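Thioesterase (PDB 3QMW) probably hydrolyses thioester bonds in the prodiginine biosynthetic pathway of Streptomyces coelicolor and has an alpha/beta hydrolase fold. Local coordinates at residues D[128-133]-D[202-207]; D[102-107]-D[239-244]. All coordinates share one frame; numbering follows the deposited sequence.

Contact 1 of 2, residues D[128-133]-D[202-207]; sequences HLFVSG and PTTAFS
His-128 reaches across to Pro-202 and Thr-204 of the neighbouring segment. Its CB and CG both look to Pro-202 O, CB from farther off and CG at 3.7 Å, and this oxygen sits over a face of the imidazole. Pro-202 CG makes a CH-pi contact over the ring face, with His-128 ND1 its nearest ring atom at 3.8 Å; the flat imidazole offers the proline CH a face while its edge nitrogen stays available for Thr-204. CE1 lies between Pro-202 CG and Thr-204 OG1. CD2 passes 3.5 Å from Pro-202 O, and NE2 donates, near the ring plane, to Thr-204 OG1 at a modelled 2.5 Å, so short that the exact value is doubtful. Thr-204 turns OG1 beside its own backbone N (chi1 -39°), on the side where His-128 lies, and Glu-258 also bonds this hydroxyl. Backbone bonds such as Thr-204 N to Leu-129 O (2.8 Å) and Val-131 N to Thr-204 O (3.0 Å) lace the strands in parallel register. Beta-branched Val-131 suits an extended backbone, and its CG2 meets Ala-205 CB at 3.7 Å, the small alanine admitting a close fit. On the other face Phe-130 sends CD1 to the edge of the Phe-206 ring. Strand 99-104 flanks 129-132, and 230-235 flanks 203-208; helix 246-258 covers the Phe-130 and Phe-206 face, while Trp-222 packs on Val-131 from the other.

Contact 2 of 2, residues D[102-107]-D[239-244]; sequences FGHSMG and HFFLNG
Two histidines, His-104 and His-239, meet with their rings oblique, and His-104 bonds not to the other ring but to its backbone carbonyl. His-104 NE2 donates to His-239 O over 2.7 Å, with the oxygen in the imidazole plane; NE2 sits nearly on the extension of the C=O, although the N-H points to it at a bent 136°. CG stands anti to the backbone N (chi1 177°), which carries the ring across to the 239-244 loop; at its other nitrogen, ND1 bonds Ser-132 OG, so both nitrogens are engaged and the ring's rotation is probably fixed. Its edge points at the face of Phe-241, the planes at 66°. Leu-242 slides past in the opposite direction, bringing CD2 within 3.7 Å of His-104 CB. The same methyl, Leu-242 CD2, touches the Phe-102 ring at its edge, 4.3 Å from Phe-102 CE2. The 102-107 segment has the Gly-X-Ser-X-Gly pattern of a nucleophile elbow: Ser-105 holds positive phi in the tight turn from strand to helix, and a side chain on Gly-103 would run into Gly-107 O. Replacing His-104 with leucine would probably leave His-239 O and Ser-132 OG without their mate and the 239-244 loop less firmly placed. Ser-105 OG hydrogen-bonds His-239 NE2 at the ring's edge, 3.0 Å away, while His-239 ND1 bonds Asp-211 OD1, consistent with a Ser-His-Asp catalytic triad.

Contacts 1 and 2 lie about 11 Å apart, centre to centre, and share the parallel sheet of the alpha/beta hydrolase fold, in which strands 99-104 and 129-132 are neighbours. Along the chain the order is 102-107, 128-133, 202-207 and 239-244, so both segments of contact 1 fall between those of contact 2; helix 106-120 leads from the elbow to strand 129-132. The contacts touch directly: Ser-132 O lies 2.8 Å from Ser-105 N, a probable hydrogen bond, and Gly-133 O packs against His-239 CE1. The strand pair thus ends beside the probable catalytic residues; strand 129-132 probably helps to position Ser-105, and the 239-244 loop lies against its end.

Contact 1 of 2, residues D[128-133]-D[202-207]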
loop_
_atom_site.group_PDB
_atom_site.type_symbol
_atom_site.label_atom_id
_atom_site.label_comp_id
_atom_site.label_asym_id
_atom_site.label_seq_id
_atom_site.Cartn_x
_atom_site.Cartn_y
_atom_site.Cartn_z
ATOM N N HIS D 128 -1.670 2.348 17.099
ATOM C CA HIS D 128 -2.888 2.205 16.310
ATOM C C HIS D 128 -3.527 0.853 16.568
ATOM O O HIS D 128 -2.868 -0.070 17.022
ATOM C CB HIS D 128 -2.558 2.346 14.819
ATOM C CG HIS D 128 -3.594 3.089 14.042
ATOM N ND1 HIS D 128 -3.444 4.409 13.690
ATOM C CD2 HIS D 128 -4.808 2.709 13.574
ATOM C CE1 HIS D 128 -4.516 4.810 13.030
ATOM N NE2 HIS D 128 -5.359 3.798 12.946
ATOM N N LEU D 129 -4.822 0.756 16.299
ATOM C CA LEU D 129 -5.544 -0.506 16.366
ATOM C C LEU D 129 -6.315 -0.740 15.069
ATOM O O LEU D 129 -7.210 0.024 14.730
ATOM C CB LEU D 129 -6.513 -0.511 17.564
ATOM C CG LEU D 129 -7.481 -1.700 17.685
ATOM C CD1 LEU D 129 -6.722 -3.006 17.838
ATOM C CD2 LEU D 129 -8.421 -1.499 18.847
ATOM N N PHE D 130 -5.965 -1.811 14.360
ATOM C CA PHE D 130 -6.650 -2.197 13.126
ATOM C C PHE D 130 -7.452 -3.467 13.334
ATOM O O PHE D 130 -6.956 -4.440 13.904
ATOM C CB PHE D 130 -5.634 -2.437 12.012
ATOM C CG PHE D 130 -4.651 -1.334 11.851
ATOM C CD1 PHE D 130 -4.958 -0.222 11.074
ATOM C CD2 PHE D 130 -3.420 -1.396 12.474
ATOM C CE1 PHE D 130 -4.051 0.799 10.923
ATOM C CE2 PHE D 130 -2.500 -0.375 12.325
ATOM C CZ PHE D 130 -2.807 0.718 11.551
ATOM N N VAL D 131 -8.690 -3.459 12.860
ATOM C CA VAL D 131 -9.547 -4.627 12.957
ATOM C C VAL D 131 -10.332 -4.780 11.669
ATOM O O VAL D 131 -11.029 -3.859 11.261
ATOM C CB VAL D 131 -10.547 -4.536 14.159
ATOM C CG1 VAL D 131 -9.843 -4.092 15.437
ATOM C CG2 VAL D 131 -11.730 -3.615 13.836
ATOM N N SER D 132 -10.220 -5.940 11.032
ATOM C CA SER D 132 -10.969 -6.195 9.815
ATOM C C SER D 132 -11.935 -7.355 10.003
ATOM O O SER D 132 -11.704 -8.226 10.833
ATOM C CB SER D 132 -10.018 -6.467 8.652
ATOM O OG SER D 132 -9.135 -7.529 8.948
ATOM N N GLY D 133 -13.026 -7.336 9.241
ATOM C CA GLY D 133 -14.034 -8.386 9.271
ATOM C C GLY D 133 -14.528 -8.767 10.656
ATOM O O GLY D 133 -14.827 -9.930 10.905
ATOM N N PRO D 202 -5.932 5.423 18.605
ATOM C CA PRO D 202 -6.757 5.557 17.414
ATOM C C PRO D 202 -7.020 4.217 16.738
ATOM O O PRO D 202 -6.148 3.351 16.699
ATOM C CB PRO D 202 -5.926 6.476 16.521
ATOM C CG PRO D 202 -4.534 6.189 16.889
ATOM C CD PRO D 202 -4.537 5.822 18.347
ATOM N N THR D 203 -8.221 4.078 16.195
ATOM C CA THR D 203 -8.725 2.802 15.725
ATOM C C THR D 203 -9.175 2.901 14.279
ATOM O O THR D 203 -9.829 3.864 13.900
ATOM C CB THR D 203 -9.908 2.352 16.612
ATOM O OG1 THR D 203 -9.403 1.944 17.884
ATOM C CG2 THR D 203 -10.688 1.198 15.987
ATOM N N THR D 204 -8.819 1.899 13.480
ATOM C CA THR D 204 -9.285 1.807 12.107
ATOM C C THR D 204 -9.932 0.444 11.875
ATOM O O THR D 204 -9.338 -0.586 12.181
ATOM C CB THR D 204 -8.141 1.997 11.117
ATOM O OG1 THR D 204 -7.253 3.020 11.590
ATOM C CG2 THR D 204 -8.695 2.363 9.736
ATOM N N ALA D 205 -11.150 0.447 11.335
ATOM C CA ALA D 205 -11.914 -0.776 11.152
ATOM C C ALA D 205 -12.296 -0.981 9.691
ATOM O O ALA D 205 -12.734 -0.050 9.021
ATOM C CB ALA D 205 -13.159 -0.757 12.024
ATOM N N PHE D 206 -12.146 -2.215 9.215
ATOM C CA PHE D 206 -12.417 -2.539 7.834
ATOM C C PHE D 206 -13.641 -3.407 7.713
ATOM O O PHE D 206 -13.722 -4.467 8.325
ATOM C CB PHE D 206 -11.233 -3.262 7.219
ATOM C CG PHE D 206 -9.975 -2.472 7.250
ATOM C CD1 PHE D 206 -9.593 -1.708 6.151
ATOM C CD2 PHE D 206 -9.167 -2.479 8.373
ATOM C CE1 PHE D 206 -8.411 -0.965 6.175
ATOM C CE2 PHE D 206 -7.989 -1.733 8.406
ATOM C CZ PHE D 206 -7.614 -0.977 7.305
ATOM N N SER D 207 -14.592 -2.947 6.914
ATOM C CA SER D 207 -15.754 -3.733 6.560
ATOM C C SER D 207 -15.517 -4.295 5.176
ATOM O O SER D 207 -14.567 -3.905 4.502
ATOM C CB SER D 207 -17.012 -2.870 6.593
ATOM O OG SER D 207 -16.786 -1.611 5.975
#

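Contact 2 of 2, residues D[102-107]-D[239-244]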
loop_
_atom_site.group_PDB
_atom_site.type_symbol
_atom_site.label_atom_id
_atom_site.label_comp_id
_atom_site.label_asym_id
_atom_site.label_seq_id
_atom_site.Cartn_x
_atom_site.Cartn_y
_atom_site.Cartn_z
ATOM N N PHE D 102 -2.985 -5.400 14.642
ATOM C CA PHE D 102 -3.925 -5.842 13.618
ATOM C C PHE D 102 -4.583 -7.177 13.987
ATOM O O PHE D 102 -3.902 -8.120 14.401
ATOM C CB PHE D 102 -3.260 -6.039 12.254
ATOM C CG PHE D 102 -4.194 -6.651 11.262
ATOM C CD1 PHE D 102 -5.119 -5.868 10.597
ATOM C CD2 PHE D 102 -4.242 -8.020 11.089
ATOM C CE1 PHE D 102 -6.039 -6.440 9.726
ATOM C CE2 PHE D 102 -5.164 -8.590 10.221
ATOM C CZ PHE D 102 -6.053 -7.803 9.540
ATOM N N GLY D 103 -5.893 -7.272 13.781
ATOM C CA GLY D 103 -6.581 -8.536 13.912
ATOM C C GLY D 103 -7.703 -8.666 12.910
ATOM O O GLY D 103 -8.393 -7.699 12.630
ATOM N N HIS D 104 -7.898 -9.842 12.371
ATOM C CA HIS D 104 -8.996 -10.061 11.484
ATOM C C HIS D 104 -9.971 -11.000 12.124
ATOM O O HIS D 104 -9.623 -12.072 12.473
ATOM C CB HIS D 104 -8.508 -10.668 10.185
ATOM C CG HIS D 104 -9.602 -10.995 9.227
ATOM N ND1 HIS D 104 -10.376 -10.037 8.636
ATOM C CD2 HIS D 104 -10.040 -12.170 8.741
ATOM C CE1 HIS D 104 -11.267 -10.603 7.858
ATOM N NE2 HIS D 104 -11.086 -11.899 7.909
ATOM N N SER D 105 -11.221 -10.615 12.232
ATOM C CA SER D 105 -12.192 -11.512 12.796
ATOM C C SER D 105 -11.790 -11.860 14.224
ATOM O O SER D 105 -11.535 -11.011 15.011
ATOM C CB SER D 105 -12.305 -12.740 11.925
ATOM O OG SER D 105 -13.527 -13.388 12.133
ATOM N N MET D 106 -11.815 -13.122 14.566
ATOM C CA MET D 106 -11.455 -13.534 15.886
ATOM C C MET D 106 -10.232 -12.789 16.346
ATOM O O MET D 106 -10.124 -12.471 17.500
ATOM C CB MET D 106 -11.289 -15.042 15.953
ATOM C CG MET D 106 -10.966 -15.605 17.287
ATOM S SD MET D 106 -9.222 -15.646 17.533
ATOM C CE MET D 106 -9.032 -17.052 18.526
ATOM N N GLY D 107 -9.295 -12.560 15.444
ATOM C CA GLY D 107 -8.106 -11.749 15.711
ATOM C C GLY D 107 -8.407 -10.314 16.120
ATOM O O GLY D 107 -7.669 -9.721 16.895
ATOM N N HIS D 239 -15.873 -12.124 3.968
ATOM C CA HIS D 239 -15.260 -12.315 5.279
ATOM C C HIS D 239 -13.813 -12.816 5.189
ATOM O O HIS D 239 -13.020 -12.558 6.091
ATOM C CB HIS D 239 -16.107 -13.306 6.094
ATOM C CG HIS D 239 -15.776 -13.343 7.552
ATOM N ND1 HIS D 239 -16.480 -12.621 8.491
ATOM C CD2 HIS D 239 -14.831 -14.033 8.236
ATOM C CE1 HIS D 239 -15.979 -12.860 9.692
ATOM N NE2 HIS D 239 -14.975 -13.710 9.565
ATOM N N PHE D 240 -13.480 -13.530 4.113
ATOM C CA PHE D 240 -12.144 -14.120 3.942
ATOM C C PHE D 240 -11.253 -13.450 2.876
ATOM O O PHE D 240 -10.224 -14.013 2.467
ATOM C CB PHE D 240 -12.275 -15.621 3.644
ATOM C CG PHE D 240 -12.336 -16.470 4.874
ATOM C CD1 PHE D 240 -13.555 -16.947 5.350
ATOM C CD2 PHE D 240 -11.171 -16.791 5.562
ATOM C CE1 PHE D 240 -13.613 -17.735 6.494
ATOM C CE2 PHE D 240 -11.215 -17.576 6.707
ATOM C CZ PHE D 240 -12.441 -18.048 7.176
ATOM N N PHE D 241 -11.619 -12.241 2.455
ATOM C CA PHE D 241 -10.806 -11.476 1.498
ATOM C C PHE D 241 -9.290 -11.524 1.801
ATOM O O PHE D 241 -8.467 -11.542 0.874
ATOM C CB PHE D 241 -11.292 -10.012 1.404
ATOM C CG PHE D 241 -10.965 -9.152 2.617
ATOM C CD1 PHE D 241 -9.661 -8.747 2.880
ATOM C CD2 PHE D 241 -11.969 -8.715 3.464
ATOM C CE1 PHE D 241 -9.374 -7.951 3.979
ATOM C CE2 PHE D 241 -11.689 -7.913 4.560
ATOM C CZ PHE D 241 -10.396 -7.532 4.820
ATOM N N LEU D 242 -8.948 -11.566 3.094
ATOM C CA LEU D 242 -7.563 -11.482 3.582
ATOM C C LEU D 242 -6.598 -12.487 2.955
ATOM O O LEU D 242 -5.397 -12.232 2.880
ATOM C CB LEU D 242 -7.541 -11.659 5.111
ATOM C CG LEU D 242 -6.224 -11.326 5.811
ATOM C CD1 LEU D 242 -5.862 -9.890 5.527
ATOM C CD2 LEU D 242 -6.319 -11.561 7.288
ATOM N N ASN D 243 -7.117 -13.629 2.524
ATOM C CA ASN D 243 -6.285 -14.665 1.927
ATOM C C ASN D 243 -5.597 -14.190 0.646
ATOM O O ASN D 243 -4.407 -14.430 0.459
ATOM C CB ASN D 243 -7.119 -15.922 1.642
ATOM C CG ASN D 243 -7.818 -16.460 2.887
ATOM O OD1 ASN D 243 -7.251 -16.464 3.990
ATOM N ND2 ASN D 243 -9.056 -16.915 2.713
ATOM N N GLY D 244 -6.342 -13.516 -0.228
ATOM C CA GLY D 244 -5.793 -13.021 -1.485
ATOM C C GLY D 244 -6.804 -12.192 -2.255
ATOM O O GLY D 244 -8.017 -12.276 -1.999
#